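Local coordinates for serine proteinase inhibitor 1 (Myxoma virus, PDB 6BJ5), which inhibits serine proteases as a viral serpin and is important in the virulence of myxoma virus, at residues 20-25 with 260-265; 45-50 with 277-282; 53-58 with 268-273. All blocks are in the same frame, centred on the assembly; numbering follows the deposited sequence.

Contact 1: residues 20-25 with 260-265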
ATOM      1  N   LEU A  20      -3.402   7.772  -1.642  1.00 36.92           N
ATOM      2  CA  LEU A  20      -2.051   8.251  -1.871  1.00 35.46           C
ATOM      3  C   LEU A  20      -1.667   9.352  -0.893  1.00 31.30           C
ATOM      4  O   LEU A  20      -0.516   9.422  -0.444  1.00 35.92           O
ATOM      5  CB  LEU A  20      -1.954   8.767  -3.299  1.00 27.17           C
ATOM      6  CG  LEU A  20      -0.566   9.131  -3.777  1.00 31.36           C
ATOM      7  CD1 LEU A  20       0.185   7.797  -3.889  1.00 26.60           C
ATOM      8  CD2 LEU A  20      -0.627   9.876  -5.128  1.00 12.66           C
ATOM      9  N   TRP A  21      -2.635  10.158  -0.485  1.00 31.56           N
ATOM     10  CA  TRP A  21      -2.377  11.216   0.472  1.00 30.89           C
ATOM     11  C   TRP A  21      -2.187  10.664   1.876  1.00 29.07           C
ATOM     12  O   TRP A  21      -1.706  11.390   2.752  1.00 33.62           O
ATOM     13  CB  TRP A  21      -3.534  12.232   0.425  1.00 38.78           C
ATOM     14  CG  TRP A  21      -3.514  13.168  -0.782  1.00 50.10           C
ATOM     15  CD1 TRP A  21      -3.654  12.822  -2.099  1.00 56.89           C
ATOM     16  CD2 TRP A  21      -3.399  14.596  -0.761  1.00 61.07           C
ATOM     17  NE1 TRP A  21      -3.599  13.939  -2.897  1.00 61.04           N
ATOM     18  CE2 TRP A  21      -3.446  15.041  -2.099  1.00 64.20           C
ATOM     19  CE3 TRP A  21      -3.235  15.539   0.259  1.00 65.53           C
ATOM     20  CZ2 TRP A  21      -3.339  16.383  -2.441  1.00 71.16           C
ATOM     21  CZ3 TRP A  21      -3.134  16.871  -0.081  1.00 68.90           C
ATOM     22  CH2 TRP A  21      -3.186  17.282  -1.420  1.00 73.61           C
ATOM     23  N   THR A  22      -2.568   9.405   2.121  1.00 20.79           N
ATOM     24  CA  THR A  22      -2.368   8.846   3.451  1.00 17.72           C
ATOM     25  C   THR A  22      -0.891   8.633   3.746  1.00 24.17           C
ATOM     26  O   THR A  22      -0.491   8.674   4.918  1.00 27.51           O
ATOM     27  CB  THR A  22      -3.134   7.526   3.611  1.00 26.89           C
ATOM     28  OG1 THR A  22      -4.541   7.745   3.429  1.00 25.64           O
ATOM     29  CG2 THR A  22      -2.904   6.941   5.010  1.00 17.63           C
ATOM     30  N   PHE A  23      -0.059   8.414   2.707  1.00 29.61           N
ATOM     31  CA  PHE A  23       1.331   8.054   2.968  1.00 18.93           C
ATOM     32  C   PHE A  23       2.058   9.144   3.729  1.00 25.77           C
ATOM     33  O   PHE A  23       2.858   8.838   4.617  1.00 28.09           O
ATOM     34  CB  PHE A  23       2.091   7.719   1.682  1.00 28.43           C
ATOM     35  CG  PHE A  23       3.504   7.220   1.949  1.00 34.02           C
ATOM     36  CD1 PHE A  23       3.728   5.907   2.363  1.00 22.93           C
ATOM     37  CD2 PHE A  23       4.593   8.061   1.814  1.00 29.46           C
ATOM     38  CE1 PHE A  23       4.996   5.465   2.639  1.00 14.76           C
ATOM     39  CE2 PHE A  23       5.854   7.618   2.079  1.00 28.18           C
ATOM     40  CZ  PHE A  23       6.062   6.320   2.496  1.00 25.03           C
ATOM     41  N   ARG A  24       1.715  10.415   3.489  1.00 36.60           N
ATOM     42  CA  ARG A  24       2.367  11.496   4.226  1.00 36.10           C
ATOM     43  C   ARG A  24       2.179  11.442   5.739  1.00 35.90           C
ATOM     44  O   ARG A  24       2.996  12.025   6.455  1.00 41.81           O
ATOM     45  CB  ARG A  24       1.979  12.858   3.645  1.00 46.18           C
ATOM     46  CG  ARG A  24       1.980  12.942   2.110  1.00 68.91           C
ATOM     47  CD  ARG A  24       1.501  14.315   1.579  1.00 84.56           C
ATOM     48  NE  ARG A  24       1.294  14.322   0.126  1.00 92.16           N
ATOM     49  CZ  ARG A  24       0.804  15.341  -0.583  1.00 94.49           C
ATOM     50  NH1 ARG A  24       0.380  16.451   0.024  1.00 91.21           N
ATOM     51  NH2 ARG A  24       0.766  15.258  -1.909  1.00 97.79           N
ATOM     52  N   TYR A  25       1.194  10.702   6.259  1.00 38.47           N
ATOM     53  CA  TYR A  25       1.000  10.648   7.703  1.00 36.19           C
ATOM     54  C   TYR A  25       1.583   9.403   8.327  1.00 31.95           C
ATOM     55  O   TYR A  25       1.637   9.311   9.553  1.00 35.96           O
ATOM     56  CB  TYR A  25      -0.491  10.744   8.065  1.00 43.70           C
ATOM     57  CG  TYR A  25      -1.130  11.959   7.458  1.00 52.38           C
ATOM     58  CD1 TYR A  25      -1.610  11.922   6.165  1.00 60.43           C
ATOM     59  CD2 TYR A  25      -1.177  13.165   8.145  1.00 51.45           C
ATOM     60  CE1 TYR A  25      -2.154  13.018   5.584  1.00 60.92           C
ATOM     61  CE2 TYR A  25      -1.727  14.281   7.566  1.00 54.15           C
ATOM     62  CZ  TYR A  25      -2.217  14.196   6.277  1.00 66.35           C
ATOM     63  OH  TYR A  25      -2.780  15.271   5.630  1.00 81.46           O
ATOM     64  N   ARG A 260      -6.183   5.323  11.331  1.00 33.66           N
ATOM     65  CA  ARG A 260      -7.319   6.104  11.808  1.00 29.37           C
ATOM     66  C   ARG A 260      -6.978   7.579  11.860  1.00 30.86           C
ATOM     67  O   ARG A 260      -7.741   8.423  11.385  1.00 44.08           O
ATOM     68  CB  ARG A 260      -7.770   5.618  13.180  1.00 33.66           C
ATOM     69  CG  ARG A 260      -8.693   6.591  13.893  1.00 36.19           C
ATOM     70  CD  ARG A 260      -9.368   5.938  15.082  1.00 46.63           C
ATOM     71  NE  ARG A 260     -10.240   6.877  15.774  1.00 54.63           N
ATOM     72  CZ  ARG A 260     -11.319   6.531  16.467  1.00 51.75           C
ATOM     73  NH1 ARG A 260     -11.678   5.261  16.537  1.00 52.58           N
ATOM     74  NH2 ARG A 260     -12.048   7.462  17.071  1.00 53.34           N
ATOM     75  N   ASP A 261      -5.838   7.910  12.454  1.00 32.69           N
ATOM     76  CA  ASP A 261      -5.489   9.315  12.613  1.00 39.58           C
ATOM     77  C   ASP A 261      -5.341   9.988  11.244  1.00 44.51           C
ATOM     78  O   ASP A 261      -5.901  11.062  11.004  1.00 51.89           O
ATOM     79  CB  ASP A 261      -4.229   9.406  13.481  1.00 40.99           C
ATOM     80  CG  ASP A 261      -3.860  10.827  13.863  1.00 61.06           C
ATOM     81  OD1 ASP A 261      -3.808  11.722  13.003  1.00 61.58           O
ATOM     82  OD2 ASP A 261      -3.639  11.056  15.069  1.00 79.88           O
ATOM     83  N   ALA A 262      -4.648   9.329  10.309  1.00 42.48           N
ATOM     84  CA  ALA A 262      -4.498   9.870   8.956  1.00 33.74           C
ATOM     85  C   ALA A 262      -5.840  10.046   8.255  1.00 37.61           C
ATOM     86  O   ALA A 262      -6.067  11.056   7.577  1.00 50.53           O
ATOM     87  CB  ALA A 262      -3.603   8.961   8.111  1.00 20.85           C
ATOM     88  N   LEU A 263      -6.724   9.052   8.353  1.00 24.96           N
ATOM     89  CA  LEU A 263      -7.981   9.154   7.627  1.00 32.89           C
ATOM     90  C   LEU A 263      -8.855  10.252   8.208  1.00 34.34           C
ATOM     91  O   LEU A 263      -9.581  10.923   7.467  1.00 22.34           O
ATOM     92  CB  LEU A 263      -8.717   7.823   7.631  1.00 21.57           C
ATOM     93  CG  LEU A 263      -8.112   6.747   6.747  1.00 19.94           C
ATOM     94  CD1 LEU A 263      -8.767   5.423   7.091  1.00 25.28           C
ATOM     95  CD2 LEU A 263      -8.278   7.064   5.273  1.00 19.83           C
ATOM     96  N   GLN A 264      -8.787  10.458   9.523  1.00 36.58           N
ATOM     97  CA  GLN A 264      -9.524  11.564  10.116  1.00 39.04           C
ATOM     98  C   GLN A 264      -8.976  12.897   9.625  1.00 48.08           C
ATOM     99  O   GLN A 264      -9.743  13.788   9.233  1.00 48.65           O
ATOM    100  CB  GLN A 264      -9.477  11.480  11.641  1.00 32.48           C
ATOM    101  CG  GLN A 264     -10.446  10.457  12.232  1.00 38.68           C
ATOM    102  CD  GLN A 264     -10.184  10.184  13.702  1.00 44.76           C
ATOM    103  OE1 GLN A 264      -9.107  10.496  14.217  1.00 43.24           O
ATOM    104  NE2 GLN A 264     -11.170   9.611  14.388  1.00 51.22           N
ATOM    105  N   ARG A 265      -7.652  13.046   9.629  1.00 49.10           N
ATOM    106  CA  ARG A 265      -7.056  14.269   9.113  1.00 44.84           C
ATOM    107  C   ARG A 265      -7.348  14.473   7.629  1.00 37.32           C
ATOM    108  O   ARG A 265      -7.266  15.607   7.149  1.00 42.88           O
ATOM    109  CB  ARG A 265      -5.552  14.281   9.428  1.00 40.16           C
ATOM    110  CG  ARG A 265      -5.305  14.369  10.949  1.00 47.22           C
ATOM    111  CD  ARG A 265      -3.844  14.214  11.409  1.00 60.02           C
ATOM    112  NE  ARG A 265      -2.951  15.298  11.003  1.00 73.69           N
ATOM    113  CZ  ARG A 265      -1.647  15.326  11.266  1.00 76.10           C
ATOM    114  NH1 ARG A 265      -1.086  14.333  11.945  1.00 77.79           N
ATOM    115  NH2 ARG A 265      -0.905  16.350  10.862  1.00 76.17           N
TER
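Y25 and A262 meet through their first side-chain atoms: Y25 CB lies 3.6 Å from A262 CB, and the CA atoms of the pair, 5.7 Å apart, are the nearest across the contact. With chi1 at -54°, Y25 CG stands beside its backbone N, and from there the ring can be followed outward. CG is 3.9 Å from A262 CB and CD1 is a little farther from the same methyl. On the other branch, CD2 and CE2 of Y25 belong to R265, with Y25 CD2 3.8 Å from R265 CZ. The CD2-CE2 side of the ring lies over one face of the guanidinium, CD2 near its centre, the two planes 69° apart, so the groups are not stacked in parallel. In this serpin the pairing joins the N-terminal helical region to helix 260-265, which follows strand 243-258 of the large sheet. A bend at chi3 (67°) turns the R265 guanidinium toward the ring, while D261 OD1 lies in its plane and forms a long salt bridge with R265 NH1 at 3.9 Å. T22 CG2 touches A262 CB at 3.8 Å; T22 OG1 is hydrogen-bonded to I18 O. T22 and L263 both also pack on L40 of helix 37-49.

Contact 2: residues 45-50 with 277-282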
ATOM      1  N   SER A  45     -13.629   1.764  -0.540  1.00 19.43           N
ATOM      2  CA  SER A  45     -14.638   1.678  -1.590  1.00 23.26           C
ATOM      3  C   SER A  45     -15.736   0.682  -1.222  1.00 32.80           C
ATOM      4  O   SER A  45     -16.926   0.943  -1.445  1.00 32.99           O
ATOM      5  CB  SER A  45     -13.953   1.302  -2.904  1.00 31.55           C
ATOM      6  OG  SER A  45     -14.851   1.225  -3.990  1.00 35.21           O
ATOM      7  N   VAL A  46     -15.355  -0.447  -0.619  1.00 37.00           N
ATOM      8  CA  VAL A  46     -16.337  -1.392  -0.086  1.00 17.91           C
ATOM      9  C   VAL A  46     -17.103  -0.761   1.067  1.00 20.93           C
ATOM     10  O   VAL A  46     -18.339  -0.784   1.092  1.00 26.51           O
ATOM     11  CB  VAL A  46     -15.638  -2.692   0.350  1.00 27.96           C
ATOM     12  CG1 VAL A  46     -16.617  -3.608   1.066  1.00 21.46           C
ATOM     13  CG2 VAL A  46     -15.025  -3.394  -0.862  1.00 15.90           C
ATOM     14  N   LEU A  47     -16.381  -0.167   2.036  1.00 30.57           N
ATOM     15  CA  LEU A  47     -17.014   0.485   3.187  1.00 29.10           C
ATOM     16  C   LEU A  47     -18.074   1.478   2.758  1.00 35.84           C
ATOM     17  O   LEU A  47     -19.009   1.765   3.511  1.00 44.44           O
ATOM     18  CB  LEU A  47     -15.962   1.222   4.015  1.00 25.20           C
ATOM     19  CG  LEU A  47     -16.431   1.898   5.305  1.00 24.68           C
ATOM     20  CD1 LEU A  47     -16.928   0.867   6.282  1.00 26.82           C
ATOM     21  CD2 LEU A  47     -15.326   2.696   5.951  1.00 24.87           C
ATOM     22  N   ARG A  48     -17.948   1.985   1.549  1.00 38.32           N
ATOM     23  CA  ARG A  48     -18.812   3.028   1.043  1.00 42.69           C
ATOM     24  C   ARG A  48     -20.173   2.463   0.635  1.00 40.97           C
ATOM     25  O   ARG A  48     -21.193   3.147   0.755  1.00 28.96           O
ATOM     26  CB  ARG A  48     -18.049   3.714  -0.087  1.00 36.99           C
ATOM     27  CG  ARG A  48     -18.696   4.828  -0.746  1.00 30.93           C
ATOM     28  CD  ARG A  48     -17.733   5.426  -1.752  1.00 24.02           C
ATOM     29  NE  ARG A  48     -18.518   6.180  -2.711  1.00 38.60           N
ATOM     30  CZ  ARG A  48     -18.994   7.395  -2.478  1.00 37.48           C
ATOM     31  NH1 ARG A  48     -18.741   8.008  -1.312  1.00 25.63           N
ATOM     32  NH2 ARG A  48     -19.735   7.979  -3.409  1.00 29.81           N
ATOM     33  N   ILE A  49     -20.213   1.204   0.195  1.00 39.97           N
ATOM     34  CA  ILE A  49     -21.467   0.557  -0.150  1.00 31.38           C
ATOM     35  C   ILE A  49     -22.353   0.413   1.075  1.00 31.07           C
ATOM     36  O   ILE A  49     -23.570   0.297   0.950  1.00 37.49           O
ATOM     37  CB  ILE A  49     -21.166  -0.821  -0.786  1.00 41.87           C
ATOM     38  CG1 ILE A  49     -20.316  -0.654  -2.047  1.00 42.89           C
ATOM     39  CG2 ILE A  49     -22.439  -1.576  -1.116  1.00 30.26           C
ATOM     40  CD1 ILE A  49     -21.003   0.144  -3.120  1.00 40.29           C
ATOM     41  N   ALA A  50     -21.777   0.467   2.268  1.00 27.87           N
ATOM     42  CA  ALA A  50     -22.548   0.376   3.495  1.00 32.47           C
ATOM     43  C   ALA A  50     -22.950   1.733   4.066  1.00 31.58           C
ATOM     44  O   ALA A  50     -23.825   1.786   4.941  1.00 31.60           O
ATOM     45  CB  ALA A  50     -21.749  -0.398   4.553  1.00 22.19           C
ATOM     46  N   ALA A 277     -22.379   8.177  12.910  1.00 47.24           N
ATOM     47  CA  ALA A 277     -21.985   7.256  11.846  1.00 37.23           C
ATOM     48  C   ALA A 277     -23.224   6.647  11.207  1.00 30.06           C
ATOM     49  O   ALA A 277     -23.972   5.919  11.859  1.00 32.09           O
ATOM     50  CB  ALA A 277     -21.057   6.165  12.376  1.00 37.59           C
ATOM     51  N   ASP A 278     -23.493   7.015   9.962  1.00 37.67           N
ATOM     52  CA  ASP A 278     -24.607   6.445   9.204  1.00 38.51           C
ATOM     53  C   ASP A 278     -24.110   5.277   8.360  1.00 27.56           C
ATOM     54  O   ASP A 278     -23.643   5.471   7.231  1.00 29.18           O
ATOM     55  CB  ASP A 278     -25.275   7.496   8.319  1.00 32.78           C
ATOM     56  CG  ASP A 278     -26.402   6.915   7.470  1.00 45.06           C
ATOM     57  OD1 ASP A 278     -26.792   5.759   7.704  1.00 64.52           O
ATOM     58  OD2 ASP A 278     -26.884   7.583   6.538  1.00 43.59           O
ATOM     59  N   PHE A 279     -24.261   4.051   8.875  1.00 28.09           N
ATOM     60  CA  PHE A 279     -24.125   2.845   8.055  1.00 32.56           C
ATOM     61  C   PHE A 279     -25.472   2.155   7.847  1.00 38.98           C
ATOM     62  O   PHE A 279     -25.557   0.925   7.775  1.00 39.91           O
ATOM     63  CB  PHE A 279     -23.083   1.888   8.631  1.00 24.65           C
ATOM     64  CG  PHE A 279     -21.678   2.402   8.495  1.00 16.22           C
ATOM     65  CD1 PHE A 279     -21.052   2.366   7.266  1.00 15.91           C
ATOM     66  CD2 PHE A 279     -21.014   2.967   9.575  1.00  7.77           C
ATOM     67  CE1 PHE A 279     -19.764   2.850   7.125  1.00 21.07           C
ATOM     68  CE2 PHE A 279     -19.722   3.461   9.446  1.00  9.98           C
ATOM     69  CZ  PHE A 279     -19.091   3.402   8.229  1.00 10.88           C
ATOM     70  N   GLY A 280     -26.532   2.965   7.749  1.00 34.85           N
ATOM     71  CA  GLY A 280     -27.900   2.509   7.569  1.00 20.71           C
ATOM     72  C   GLY A 280     -28.193   1.796   6.262  1.00 17.27           C
ATOM     73  O   GLY A 280     -29.253   1.174   6.142  1.00 43.02           O
ATOM     74  N   GLN A 281     -27.334   1.920   5.258  1.00 14.49           N
ATOM     75  CA  GLN A 281     -27.543   1.118   4.054  1.00 44.34           C
ATOM     76  C   GLN A 281     -27.195  -0.343   4.286  1.00 45.91           C
ATOM     77  O   GLN A 281     -27.718  -1.230   3.595  1.00 45.81           O
ATOM     78  CB  GLN A 281     -26.719   1.668   2.889  1.00 51.12           C
ATOM     79  CG  GLN A 281     -27.030   3.095   2.596  1.00 55.87           C
ATOM     80  CD  GLN A 281     -28.467   3.232   2.166  1.00 57.44           C
ATOM     81  OE1 GLN A 281     -29.329   3.659   2.941  1.00 67.76           O
ATOM     82  NE2 GLN A 281     -28.750   2.810   0.936  1.00 41.58           N
ATOM     83  N   ALA A 282     -26.341  -0.610   5.267  1.00 30.40           N
ATOM     84  CA  ALA A 282     -26.004  -1.984   5.594  1.00 40.00           C
ATOM     85  C   ALA A 282     -26.960  -2.525   6.629  1.00 44.34           C
ATOM     86  O   ALA A 282     -27.424  -3.660   6.544  1.00 39.07           O
ATOM     87  CB  ALA A 282     -24.578  -2.085   6.132  1.00 17.97           C
TER
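L47 and A50 meet F279 in the loop 277-282, where two overlapping turns shape the chain: an Asx turn at D278 and a type I beta turn over 279-282. The beta turn is evidenced by the A282 N to F279 O hydrogen bond of 3.0 Å and by helical phi/psi at G280 and Q281. In serpins the helix at this position, here 37-49, runs behind the large sheet, and L47 also packs on L144 of strand 142-153.

The F279 side chain crosses that of L47 at about a right angle. L47 CG is anti to the backbone N (chi1 -177°), which extends the leucine toward the ring, and its CD1 comes obliquely to F279 CE1 at 3.6 Å. Carbonyl oxygens approach the ring differently: L47 O lies in its plane at the edge, and A50 O is near that plane, also at the edge. The methyl of A50 touches two partners, 3.9 Å from F279 CD1 and 3.7 Å from A282 CB.

A50 O itself faces the turn. F279 CA makes a CH...O contact with it at 3.3 Å, and A282 N offers only a weak hydrogen bond to A50 O, 3.5 Å long with a bent N-H...O angle of 126°. The same N-H is thus shared unequally, the shorter bond going to F279 O. Q281 CB also touches A50 O before the bent chain turns its amide away. Within the Asx turn, G280 N donates to D278 OD1 at 2.8 Å, with 157° at the hydrogen.

Contact 3: residues 53-58 with 268-273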
ATOM      1  N   GLY A  53     -25.486   9.200   3.555  1.00 24.88           N
ATOM      2  CA  GLY A  53     -25.475  10.561   4.067  1.00 21.67           C
ATOM      3  C   GLY A  53     -24.093  11.190   4.078  1.00 30.28           C
ATOM      4  O   GLY A  53     -23.333  11.120   3.103  1.00 24.05           O
ATOM      5  N   ASN A  54     -23.783  11.861   5.195  1.00 22.44           N
ATOM      6  CA  ASN A  54     -22.485  12.511   5.314  1.00 27.65           C
ATOM      7  C   ASN A  54     -21.349  11.501   5.448  1.00 39.35           C
ATOM      8  O   ASN A  54     -20.236  11.750   4.965  1.00 41.04           O
ATOM      9  CB  ASN A  54     -22.453  13.457   6.507  1.00 21.08           C
ATOM     10  CG  ASN A  54     -21.332  14.476   6.387  1.00 33.75           C
ATOM     11  OD1 ASN A  54     -21.072  15.026   5.293  1.00 23.76           O
ATOM     12  ND2 ASN A  54     -20.609  14.678   7.480  1.00 41.18           N
ATOM     13  N   THR A  55     -21.573  10.401   6.168  1.00 37.54           N
ATOM     14  CA  THR A  55     -20.505   9.423   6.352  1.00 32.71           C
ATOM     15  C   THR A  55     -19.991   8.938   5.001  1.00 34.02           C
ATOM     16  O   THR A  55     -18.778   8.896   4.758  1.00 29.45           O
ATOM     17  CB  THR A  55     -20.992   8.276   7.236  1.00 37.32           C
ATOM     18  OG1 THR A  55     -21.358   8.808   8.514  1.00 38.01           O
ATOM     19  CG2 THR A  55     -19.899   7.236   7.454  1.00 42.45           C
ATOM     20  N   LYS A  56     -20.911   8.630   4.088  1.00 23.76           N
ATOM     21  CA  LYS A  56     -20.532   8.176   2.758  1.00 12.82           C
ATOM     22  C   LYS A  56     -19.815   9.280   1.983  1.00 28.73           C
ATOM     23  O   LYS A  56     -18.792   9.042   1.325  1.00 31.60           O
ATOM     24  CB  LYS A  56     -21.805   7.723   2.027  1.00 17.23           C
ATOM     25  CG  LYS A  56     -21.612   7.215   0.593  1.00 25.66           C
ATOM     26  CD  LYS A  56     -22.938   6.708   0.041  1.00 23.16           C
ATOM     27  CE  LYS A  56     -22.918   6.555  -1.472  1.00 37.92           C
ATOM     28  NZ  LYS A  56     -24.125   5.827  -1.987  1.00 43.80           N
ATOM     29  N   ARG A  57     -20.350  10.499   2.039  1.00 37.69           N
ATOM     30  CA  ARG A  57     -19.746  11.597   1.305  1.00 35.70           C
ATOM     31  C   ARG A  57     -18.289  11.787   1.702  1.00 32.51           C
ATOM     32  O   ARG A  57     -17.447  12.062   0.842  1.00 40.53           O
ATOM     33  CB  ARG A  57     -20.531  12.884   1.536  1.00 37.26           C
ATOM     34  CG  ARG A  57     -20.005  14.064   0.756  1.00 38.94           C
ATOM     35  CD  ARG A  57     -20.555  15.360   1.304  1.00 34.47           C
ATOM     36  NE  ARG A  57     -20.016  15.693   2.621  1.00 28.72           N
ATOM     37  CZ  ARG A  57     -18.897  16.391   2.799  1.00 32.60           C
ATOM     38  NH1 ARG A  57     -18.205  16.809   1.730  1.00 25.55           N
ATOM     39  NH2 ARG A  57     -18.465  16.664   4.035  1.00 23.50           N
ATOM     40  N   GLU A  58     -17.974  11.654   2.999  1.00 30.03           N
ATOM     41  CA  GLU A  58     -16.600  11.849   3.451  1.00 19.66           C
ATOM     42  C   GLU A  58     -15.687  10.715   3.016  1.00 28.28           C
ATOM     43  O   GLU A  58     -14.466  10.898   2.982  1.00 30.08           O
ATOM     44  CB  GLU A  58     -16.505  11.963   4.976  1.00 27.99           C
ATOM     45  CG  GLU A  58     -17.410  12.954   5.696  1.00 27.64           C
ATOM     46  CD  GLU A  58     -17.099  13.030   7.211  1.00 37.33           C
ATOM     47  OE1 GLU A  58     -16.795  11.995   7.841  1.00 36.53           O
ATOM     48  OE2 GLU A  58     -17.163  14.135   7.786  1.00 53.97           O
ATOM     49  N   VAL A 268     -12.168  11.926   6.848  1.00 43.28           N
ATOM     50  CA  VAL A 268     -13.035  10.785   7.150  1.00 41.81           C
ATOM     51  C   VAL A 268     -13.240  10.768   8.666  1.00 43.31           C
ATOM     52  O   VAL A 268     -12.420  10.247   9.419  1.00 39.42           O
ATOM     53  CB  VAL A 268     -12.460   9.472   6.623  1.00 26.49           C
ATOM     54  CG1 VAL A 268     -13.418   8.331   6.951  1.00 19.14           C
ATOM     55  CG2 VAL A 268     -12.185   9.552   5.089  1.00  7.79           C
ATOM     56  N   ARG A 269     -14.321  11.372   9.123  1.00 45.05           N
ATOM     57  CA  ARG A 269     -14.511  11.524  10.557  1.00 44.99           C
ATOM     58  C   ARG A 269     -15.777  10.854  11.061  1.00 47.01           C
ATOM     59  O   ARG A 269     -15.759  10.270  12.152  1.00 42.83           O
ATOM     60  CB  ARG A 269     -14.542  13.014  10.924  1.00 52.56           C
ATOM     61  CG  ARG A 269     -13.260  13.795  10.623  1.00 56.46           C
ATOM     62  CD  ARG A 269     -13.358  15.203  11.186  1.00 58.12           C
ATOM     63  NE  ARG A 269     -12.237  16.069  10.835  1.00 66.81           N
ATOM     64  CZ  ARG A 269     -11.095  16.157  11.509  1.00 80.09           C
ATOM     65  NH1 ARG A 269     -10.894  15.416  12.590  1.00 84.59           N
ATOM     66  NH2 ARG A 269     -10.151  16.995  11.098  1.00 85.82           N
ATOM     67  N   ASP A 270     -16.878  10.923  10.292  1.00 41.08           N
ATOM     68  CA  ASP A 270     -18.155  10.403  10.776  1.00 44.48           C
ATOM     69  C   ASP A 270     -18.099   8.896  10.988  1.00 49.15           C
ATOM     70  O   ASP A 270     -18.682   8.371  11.947  1.00 50.57           O
ATOM     71  CB  ASP A 270     -19.300  10.740   9.811  1.00 32.63           C
ATOM     72  CG  ASP A 270     -19.884  12.125  10.034  1.00 38.95           C
ATOM     73  OD1 ASP A 270     -19.448  12.821  10.975  1.00 42.23           O
ATOM     74  OD2 ASP A 270     -20.852  12.481   9.324  1.00 45.27           O
ATOM     75  N   ALA A 271     -17.391   8.186  10.111  1.00 38.15           N
ATOM     76  CA  ALA A 271     -17.318   6.739  10.230  1.00 38.81           C
ATOM     77  C   ALA A 271     -16.827   6.310  11.602  1.00 29.03           C
ATOM     78  O   ALA A 271     -17.258   5.272  12.109  1.00 38.71           O
ATOM     79  CB  ALA A 271     -16.409   6.172   9.135  1.00 37.97           C
ATOM     80  N   PHE A 272     -15.984   7.119  12.248  1.00 31.56           N
ATOM     81  CA  PHE A 272     -15.425   6.767  13.554  1.00 33.26           C
ATOM     82  C   PHE A 272     -16.265   7.249  14.720  1.00 35.60           C
ATOM     83  O   PHE A 272     -16.001   6.847  15.859  1.00 41.63           O
ATOM     84  CB  PHE A 272     -14.013   7.347  13.738  1.00 23.79           C
ATOM     85  CG  PHE A 272     -13.023   6.847  12.742  1.00 35.61           C
ATOM     86  CD1 PHE A 272     -12.881   7.473  11.509  1.00 28.53           C
ATOM     87  CD2 PHE A 272     -12.248   5.725  13.019  1.00 45.20           C
ATOM     88  CE1 PHE A 272     -11.967   7.001  10.579  1.00 21.82           C
ATOM     89  CE2 PHE A 272     -11.340   5.250  12.096  1.00 37.63           C
ATOM     90  CZ  PHE A 272     -11.199   5.892  10.871  1.00 23.68           C
ATOM     91  N   ASP A 273     -17.267   8.088  14.473  1.00 43.78           N
ATOM     92  CA  ASP A 273     -18.003   8.695  15.565  1.00 42.49           C
ATOM     93  C   ASP A 273     -19.287   7.910  15.751  1.00 41.76           C
ATOM     94  O   ASP A 273     -20.140   7.913  14.845  1.00 40.23           O
ATOM     95  CB  ASP A 273     -18.306  10.154  15.241  1.00 50.39           C
ATOM     96  CG  ASP A 273     -19.105  10.851  16.322  1.00 61.91           C
ATOM     97  OD1 ASP A 273     -19.474  10.212  17.338  1.00 61.37           O
ATOM     98  OD2 ASP A 273     -19.359  12.065  16.140  1.00 70.18           O
TER
HETATM   99  O   HOH W   1     -17.078   9.469   7.223  1.00 24.91           O
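E58 and D270 carry most of the polar contact between helix 53-58 and the connection after helix 260-265. Direct hydrogen bonds come first. E58 OE1 accepts two consecutive backbone N-H groups: D270 N at 2.7 Å, nearly straight at 177° and on the syn side of the carboxylate, and R269 N, whose bond to E58 OE1 is 2.9 Å long and arrives from above the carboxylate plane, 45° out of it. The glutamate reaches this point with its chain extended beyond CG (chi2 -175°). At the other end of the helix segment, N54 ND2 donates to D270 OD2 at 2.9 Å, from above the D270 carboxylate plane. The two side chains cross at about a right angle, with the amide and carboxylate planes steeply inclined to each other. The other end of the N54 amide is fixed as well, since its OD1 accepts from R57 NE within the helix.

One water extends the network. It donates to E58 OE1 and to T55 O, and accepts from A271 N, its distance to A271 N being 3.2 Å, so three successive N-H groups face E58 directly or through water.

Apolar and van der Waals contacts fill the flank. V268 CG2 rests against E58 O at 3.4 Å, and T55 CG2 lies 4.0 Å from A271 CB. T55 OG1 sits near D270 CB, but its hydrogen-bond partner is D278 N.

Charge is the last element. The carboxylates approach to 4.1 Å between E58 OE2 and D270 OD1, and D270 OD1 is salt-bridged to R276 NE. Two main-chain donors and a water on E58, with N54 and R276 on D270, would probably offset the repulsion and stabilise both ionised forms, tying the helix of this serpin to the turn at 269-273.

How the contacts relate
From the N terminus, the chain passes through 20-25, then helix 37-49 and helix 53-58, before the strands of the large sheet. The return partners all lie between strand 243-258 and strand 293-302. Contact 1 closes a loop of 234 intervening residues, and contacts 2 and 3 close loops of 226 and 209. Contact 3 is nested within contact 2; contact 1 crosses both, because its segments alternate with theirs. Contacts 2 and 3, with centres 9 Å apart, touch through T55 and D278, while contact 1 meets contact 3 through L263 and V268. Together they fasten the N-terminal helices to one late connection of the serpin fold.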